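Local coordinates for protein monovalent Na+/H+ antiporter subunit D (Dietzia sp. DQ12-45-1b, PDB 7D3U) that forms the membrane-embedded subunit D of the Mrp complex, a giant bacterial sodium/proton antiporter, at residues N170-I184 with A209-A221. Residues are numbered along the deposited sequence; the frame is centred on the assembly and turned at random.
Sequences NLLASTILLIGVALI and ATALVLFALAIKA. With LMT (dodecyl-beta-D-maltoside), chain N.
Leu-177 packs its CB over Ala-216 CB at 3.7 Å and splits its methyls, CD1 meeting Leu-217 CD2 and CD2 meeting Val-213 CG1. It is one of a series of knobs set into holes between two antiparallel transmembrane helices; over these segments the axes come within 7.9 Å, 161° apart in direction. Ile-176 fills the neighbouring hole: CG2 reaches Leu-212 CD2 at 3.6 Å, while CD1 approaches Ile-219 CD1 and, obliquely, the ring of Phe-215. Small residues permit this closeness. Val-213 lays CG2 against the backbone of Gly-180, 3.6 Å from its C, and Ala-209 CB nestles between Leu-183 CB and Ile-184 CG1.

At one end of this largely apolar interface Lys-220 brings in a charged group, itself a knob among Asn-170, Ala-173, Ser-174 and Leu-177, whose CD1 lies 3.8 Å from Lys-220 CE. Its extended chain bends at the last torsion (chi4 -63°), turning NZ to donate a 2.8 Å hydrogen bond to Ser-174 OG. That hydroxyl is also hydrogen-bonded to Glu-137 on helix 129-146. A methionine in place of Lys-220 would probably leave Ser-174 OG without this donor and Glu-137 without a nearby ammonium.

The buried group of Lys-220, Ser-174 and Glu-137 resembles the glutamate-lysine pair of complex I antiporter-like subunits, consistent with a part in proton transfer; the lysine's polar end is thus matched within an apolar interface.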
loop_
_atom_site.group_PDB
_atom_site.type_symbol
_atom_site.label_atom_id
_atom_site.label_comp_id
_atom_site.label_asym_id
_atom_site.label_seq_id
_atom_site.Cartn_x
_atom_site.Cartn_y
_atom_site.Cartn_z
ATOM N N ASN A 170 -8.945 -2.676 -0.828
ATOM C CA ASN A 170 -8.174 -3.896 -1.035
ATOM C C ASN A 170 -9.057 -5.115 -1.254
ATOM O O ASN A 170 -8.696 -5.998 -2.035
ATOM C CB ASN A 170 -7.240 -4.145 0.149
ATOM C CG ASN A 170 -5.847 -3.611 -0.093
ATOM O OD1 ASN A 170 -5.233 -3.017 0.791
ATOM N ND2 ASN A 170 -5.340 -3.817 -1.301
ATOM N N LEU A 171 -10.205 -5.188 -0.577
ATOM C CA LEU A 171 -11.182 -6.216 -0.910
ATOM C C LEU A 171 -11.740 -6.006 -2.310
ATOM O O LEU A 171 -12.065 -6.978 -2.999
ATOM C CB LEU A 171 -12.311 -6.224 0.122
ATOM C CG LEU A 171 -13.543 -7.080 -0.171
ATOM C CD1 LEU A 171 -13.152 -8.531 -0.378
ATOM C CD2 LEU A 171 -14.562 -6.951 0.944
ATOM N N LEU A 172 -11.844 -4.752 -2.750
ATOM C CA LEU A 172 -12.273 -4.486 -4.117
ATOM C C LEU A 172 -11.199 -4.894 -5.115
ATOM O O LEU A 172 -11.504 -5.496 -6.150
ATOM C CB LEU A 172 -12.631 -3.008 -4.271
ATOM C CG LEU A 172 -12.888 -2.450 -5.670
ATOM C CD1 LEU A 172 -13.878 -3.308 -6.432
ATOM C CD2 LEU A 172 -13.391 -1.023 -5.576
ATOM N N ALA A 173 -9.934 -4.586 -4.820
ATOM C CA ALA A 173 -8.852 -5.008 -5.703
ATOM C C ALA A 173 -8.719 -6.523 -5.718
ATOM O O ALA A 173 -8.473 -7.123 -6.770
ATOM C CB ALA A 173 -7.538 -4.360 -5.273
ATOM N N SER A 174 -8.884 -7.161 -4.559
ATOM C CA SER A 174 -8.825 -8.616 -4.502
ATOM C C SER A 174 -9.941 -9.243 -5.323
ATOM O O SER A 174 -9.722 -10.225 -6.039
ATOM C CB SER A 174 -8.899 -9.084 -3.051
ATOM O OG SER A 174 -7.649 -8.932 -2.405
ATOM N N THR A 175 -11.145 -8.680 -5.248
ATOM C CA THR A 175 -12.250 -9.247 -6.006
ATOM C C THR A 175 -12.104 -8.973 -7.497
ATOM O O THR A 175 -12.508 -9.801 -8.318
ATOM C CB THR A 175 -13.575 -8.703 -5.488
ATOM O OG1 THR A 175 -13.660 -8.934 -4.078
ATOM C CG2 THR A 175 -14.717 -9.414 -6.160
ATOM N N ILE A 176 -11.519 -7.836 -7.870
ATOM C CA ILE A 176 -11.236 -7.594 -9.282
ATOM C C ILE A 176 -10.192 -8.583 -9.786
ATOM O O ILE A 176 -10.294 -9.094 -10.908
ATOM C CB ILE A 176 -10.797 -6.137 -9.497
ATOM C CG1 ILE A 176 -11.980 -5.195 -9.297
ATOM C CG2 ILE A 176 -10.228 -5.953 -10.884
ATOM C CD1 ILE A 176 -11.621 -3.739 -9.438
ATOM N N LEU A 177 -9.183 -8.877 -8.965
ATOM C CA LEU A 177 -8.216 -9.913 -9.316
ATOM C C LEU A 177 -8.901 -11.262 -9.476
ATOM O O LEU A 177 -8.563 -12.038 -10.377
ATOM C CB LEU A 177 -7.127 -9.989 -8.246
ATOM C CG LEU A 177 -5.699 -10.379 -8.628
ATOM C CD1 LEU A 177 -4.787 -10.159 -7.439
ATOM C CD2 LEU A 177 -5.611 -11.819 -9.091
ATOM N N LEU A 178 -9.869 -11.556 -8.611
ATOM C CA LEU A 178 -10.581 -12.826 -8.703
ATOM C C LEU A 178 -11.410 -12.903 -9.979
ATOM O O LEU A 178 -11.450 -13.947 -10.638
ATOM C CB LEU A 178 -11.469 -13.015 -7.478
ATOM C CG LEU A 178 -12.241 -14.328 -7.429
ATOM C CD1 LEU A 178 -11.271 -15.485 -7.326
ATOM C CD2 LEU A 178 -13.204 -14.324 -6.264
ATOM N N ILE A 179 -12.076 -11.808 -10.343
ATOM C CA ILE A 179 -12.848 -11.786 -11.581
ATOM C C ILE A 179 -11.927 -11.921 -12.786
ATOM O O ILE A 179 -12.261 -12.593 -13.769
ATOM C CB ILE A 179 -13.699 -10.506 -11.655
ATOM C CG1 ILE A 179 -14.730 -10.489 -10.530
ATOM C CG2 ILE A 179 -14.395 -10.398 -12.999
ATOM C CD1 ILE A 179 -15.585 -9.251 -10.517
ATOM N N GLY A 180 -10.749 -11.298 -12.729
ATOM C CA GLY A 180 -9.797 -11.449 -13.815
ATOM C C GLY A 180 -9.298 -12.875 -13.955
ATOM O O GLY A 180 -9.173 -13.393 -15.066
ATOM N N VAL A 181 -9.006 -13.526 -12.827
ATOM C CA VAL A 181 -8.599 -14.928 -12.858
ATOM C C VAL A 181 -9.726 -15.794 -13.403
ATOM O O VAL A 181 -9.494 -16.736 -14.170
ATOM C CB VAL A 181 -8.156 -15.381 -11.455
ATOM C CG1 VAL A 181 -8.138 -16.895 -11.358
ATOM C CG2 VAL A 181 -6.793 -14.809 -11.122
ATOM N N ALA A 182 -10.967 -15.479 -13.029
ATOM C CA ALA A 182 -12.108 -16.230 -13.539
ATOM C C ALA A 182 -12.237 -16.079 -15.046
ATOM O O ALA A 182 -12.495 -17.055 -15.755
ATOM C CB ALA A 182 -13.389 -15.771 -12.845
ATOM N N LEU A 183 -12.042 -14.866 -15.561
ATOM C CA LEU A 183 -12.150 -14.668 -17.003
ATOM C C LEU A 183 -10.992 -15.319 -17.748
ATOM O O LEU A 183 -11.181 -15.830 -18.858
ATOM C CB LEU A 183 -12.232 -13.178 -17.326
ATOM C CG LEU A 183 -13.476 -12.460 -16.803
ATOM C CD1 LEU A 183 -13.495 -11.018 -17.265
ATOM C CD2 LEU A 183 -14.733 -13.181 -17.249
ATOM N N ILE A 184 -9.793 -15.318 -17.159
ATOM C CA ILE A 184 -8.672 -16.033 -17.764
ATOM C C ILE A 184 -8.973 -17.523 -17.831
ATOM O O ILE A 184 -8.727 -18.176 -18.853
ATOM C CB ILE A 184 -7.370 -15.757 -16.989
ATOM C CG1 ILE A 184 -6.945 -14.303 -17.156
ATOM C CG2 ILE A 184 -6.265 -16.671 -17.470
ATOM C CD1 ILE A 184 -5.626 -13.983 -16.503
ATOM N N ALA A 209 -8.798 -9.862 -19.946
ATOM C CA ALA A 209 -8.807 -10.442 -18.606
ATOM C C ALA A 209 -7.470 -10.238 -17.906
ATOM O O ALA A 209 -7.422 -9.942 -16.705
ATOM C CB ALA A 209 -9.152 -11.927 -18.683
ATOM N N THR A 210 -6.367 -10.390 -18.640
ATOM C CA THR A 210 -5.063 -10.144 -18.040
ATOM C C THR A 210 -4.874 -8.670 -17.712
ATOM O O THR A 210 -4.190 -8.337 -16.742
ATOM C CB THR A 210 -3.952 -10.633 -18.966
ATOM O OG1 THR A 210 -4.299 -11.919 -19.488
ATOM C CG2 THR A 210 -2.650 -10.752 -18.201
ATOM N N ALA A 211 -5.487 -7.776 -18.490
ATOM C CA ALA A 211 -5.469 -6.363 -18.140
ATOM C C ALA A 211 -6.272 -6.106 -16.875
ATOM O O ALA A 211 -5.903 -5.254 -16.065
ATOM C CB ALA A 211 -6.006 -5.524 -19.297
ATOM N N LEU A 212 -7.369 -6.839 -16.686
ATOM C CA LEU A 212 -8.116 -6.745 -15.433
ATOM C C LEU A 212 -7.264 -7.193 -14.252
ATOM O O LEU A 212 -7.264 -6.553 -13.193
ATOM C CB LEU A 212 -9.389 -7.585 -15.516
ATOM C CG LEU A 212 -10.721 -6.842 -15.543
ATOM C CD1 LEU A 212 -11.867 -7.815 -15.347
ATOM C CD2 LEU A 212 -10.749 -5.767 -14.478
ATOM N N VAL A 213 -6.533 -8.297 -14.418
ATOM C CA VAL A 213 -5.653 -8.774 -13.351
ATOM C C VAL A 213 -4.561 -7.749 -13.059
ATOM O O VAL A 213 -4.277 -7.433 -11.895
ATOM C CB VAL A 213 -5.057 -10.143 -13.722
ATOM C CG1 VAL A 213 -4.019 -10.561 -12.702
ATOM C CG2 VAL A 213 -6.152 -11.182 -13.819
ATOM N N LEU A 214 -3.932 -7.218 -14.108
ATOM C CA LEU A 214 -2.894 -6.211 -13.926
ATOM C C LEU A 214 -3.450 -4.938 -13.306
ATOM O O LEU A 214 -2.751 -4.265 -12.549
ATOM C CB LEU A 214 -2.224 -5.899 -15.263
ATOM C CG LEU A 214 -1.359 -7.007 -15.857
ATOM C CD1 LEU A 214 -0.762 -6.563 -17.174
ATOM C CD2 LEU A 214 -0.271 -7.394 -14.881
ATOM N N PHE A 215 -4.708 -4.606 -13.589
ATOM C CA PHE A 215 -5.304 -3.411 -13.005
ATOM C C PHE A 215 -5.613 -3.622 -11.531
ATOM O O PHE A 215 -5.447 -2.705 -10.720
ATOM C CB PHE A 215 -6.562 -3.031 -13.782
ATOM C CG PHE A 215 -7.456 -2.069 -13.062
ATOM C CD1 PHE A 215 -6.982 -0.838 -12.648
ATOM C CD2 PHE A 215 -8.775 -2.391 -12.813
ATOM C CE1 PHE A 215 -7.805 0.045 -11.986
ATOM C CE2 PHE A 215 -9.603 -1.509 -12.156
ATOM C CZ PHE A 215 -9.118 -0.289 -11.746
ATOM N N ALA A 216 -6.053 -4.824 -11.160
ATOM C CA ALA A 216 -6.204 -5.130 -9.741
ATOM C C ALA A 216 -4.869 -5.061 -9.016
ATOM O O ALA A 216 -4.778 -4.491 -7.920
ATOM C CB ALA A 216 -6.833 -6.509 -9.562
ATOM N N LEU A 217 -3.818 -5.617 -9.618
ATOM C CA LEU A 217 -2.497 -5.533 -9.007
ATOM C C LEU A 217 -1.973 -4.102 -8.977
ATOM O O LEU A 217 -1.192 -3.753 -8.088
ATOM C CB LEU A 217 -1.520 -6.444 -9.746
ATOM C CG LEU A 217 -1.885 -7.924 -9.675
ATOM C CD1 LEU A 217 -1.148 -8.716 -10.736
ATOM C CD2 LEU A 217 -1.595 -8.471 -8.290
ATOM N N ALA A 218 -2.396 -3.263 -9.922
ATOM C CA ALA A 218 -2.015 -1.857 -9.893
ATOM C C ALA A 218 -2.738 -1.106 -8.787
ATOM O O ALA A 218 -2.146 -0.231 -8.145
ATOM C CB ALA A 218 -2.294 -1.210 -11.246
ATOM N N ILE A 219 -4.017 -1.414 -8.562
ATOM C CA ILE A 219 -4.712 -0.885 -7.392
ATOM C C ILE A 219 -3.965 -1.276 -6.128
ATOM O O ILE A 219 -3.720 -0.447 -5.244
ATOM C CB ILE A 219 -6.166 -1.383 -7.346
ATOM C CG1 ILE A 219 -6.942 -0.940 -8.579
ATOM C CG2 ILE A 219 -6.857 -0.868 -6.099
ATOM C CD1 ILE A 219 -8.329 -1.530 -8.635
ATOM N N LYS A 220 -3.584 -2.550 -6.029
ATOM C CA LYS A 220 -2.815 -2.999 -4.874
ATOM C C LYS A 220 -1.452 -2.323 -4.802
ATOM O O LYS A 220 -0.872 -2.219 -3.716
ATOM C CB LYS A 220 -2.644 -4.514 -4.909
ATOM C CG LYS A 220 -3.943 -5.266 -4.768
ATOM C CD LYS A 220 -3.711 -6.757 -4.810
ATOM C CE LYS A 220 -5.023 -7.501 -4.717
ATOM N NZ LYS A 220 -5.702 -7.243 -3.425
ATOM N N ALA A 221 -0.927 -1.864 -5.934
ATOM C CA ALA A 221 0.370 -1.207 -5.981
ATOM C C ALA A 221 0.275 0.311 -5.941
ATOM O O ALA A 221 1.312 0.974 -5.844
ATOM C CB ALA A 221 1.130 -1.634 -7.239
HETATM C C1B LMT N . -3.447 0.473 -32.381
HETATM C C2B LMT N . -4.589 0.375 -33.406
HETATM C C3B LMT N . -4.082 -0.240 -34.725
HETATM C C4B LMT N . -3.352 -1.586 -34.477
HETATM C C5B LMT N . -2.394 -1.409 -33.286
HETATM C C6B LMT N . -1.032 -2.006 -33.618
HETATM O O1B LMT N . -3.819 -0.219 -31.240
HETATM O O2B LMT N . -5.558 -0.415 -32.849
HETATM O O3B LMT N . -3.316 0.649 -35.434
HETATM O "O4'" LMT N . -4.254 -2.582 -34.189
HETATM O O5B LMT N . -2.270 -0.064 -32.897
HETATM O O6B LMT N . -0.130 -1.697 -32.636
HETATM C "C1'" LMT N . -4.547 0.009 -27.253
HETATM C "C2'" LMT N . -5.346 1.038 -28.065
HETATM C "C3'" LMT N . -5.226 0.738 -29.582
HETATM C "C4'" LMT N . -3.773 0.466 -30.014
HETATM C "C5'" LMT N . -3.173 -0.510 -28.980
HETATM C "C6'" LMT N . -1.768 -0.944 -29.293
HETATM O "O1'" LMT N . -4.527 0.355 -25.938
HETATM O "O2'" LMT N . -6.662 0.929 -27.708
HETATM O "O3'" LMT N . -5.730 1.771 -30.311
HETATM O "O5'" LMT N . -3.212 0.045 -27.700
HETATM O "O6'" LMT N . -1.063 0.207 -29.529
HETATM C C1 LMT N . -5.223 -0.525 -25.092
HETATM C C2 LMT N . -4.706 -0.213 -23.724
HETATM C C3 LMT N . -5.576 -0.607 -22.580
HETATM C C4 LMT N . -5.077 0.141 -21.377
HETATM C C5 LMT N . -5.962 -0.113 -20.209
HETATM C C6 LMT N . -5.504 -1.282 -19.410
HETATM C C7 LMT N . -5.204 -0.847 -18.008
HETATM C C8 LMT N . -4.338 -1.872 -17.369
HETATM C C9 LMT N . -3.733 -1.437 -16.080
HETATM C C10 LMT N . -2.249 -1.619 -16.205
HETATM C C11 LMT N . -1.587 -1.562 -14.868
HETATM C C12 LMT N . -0.144 -1.919 -14.956
#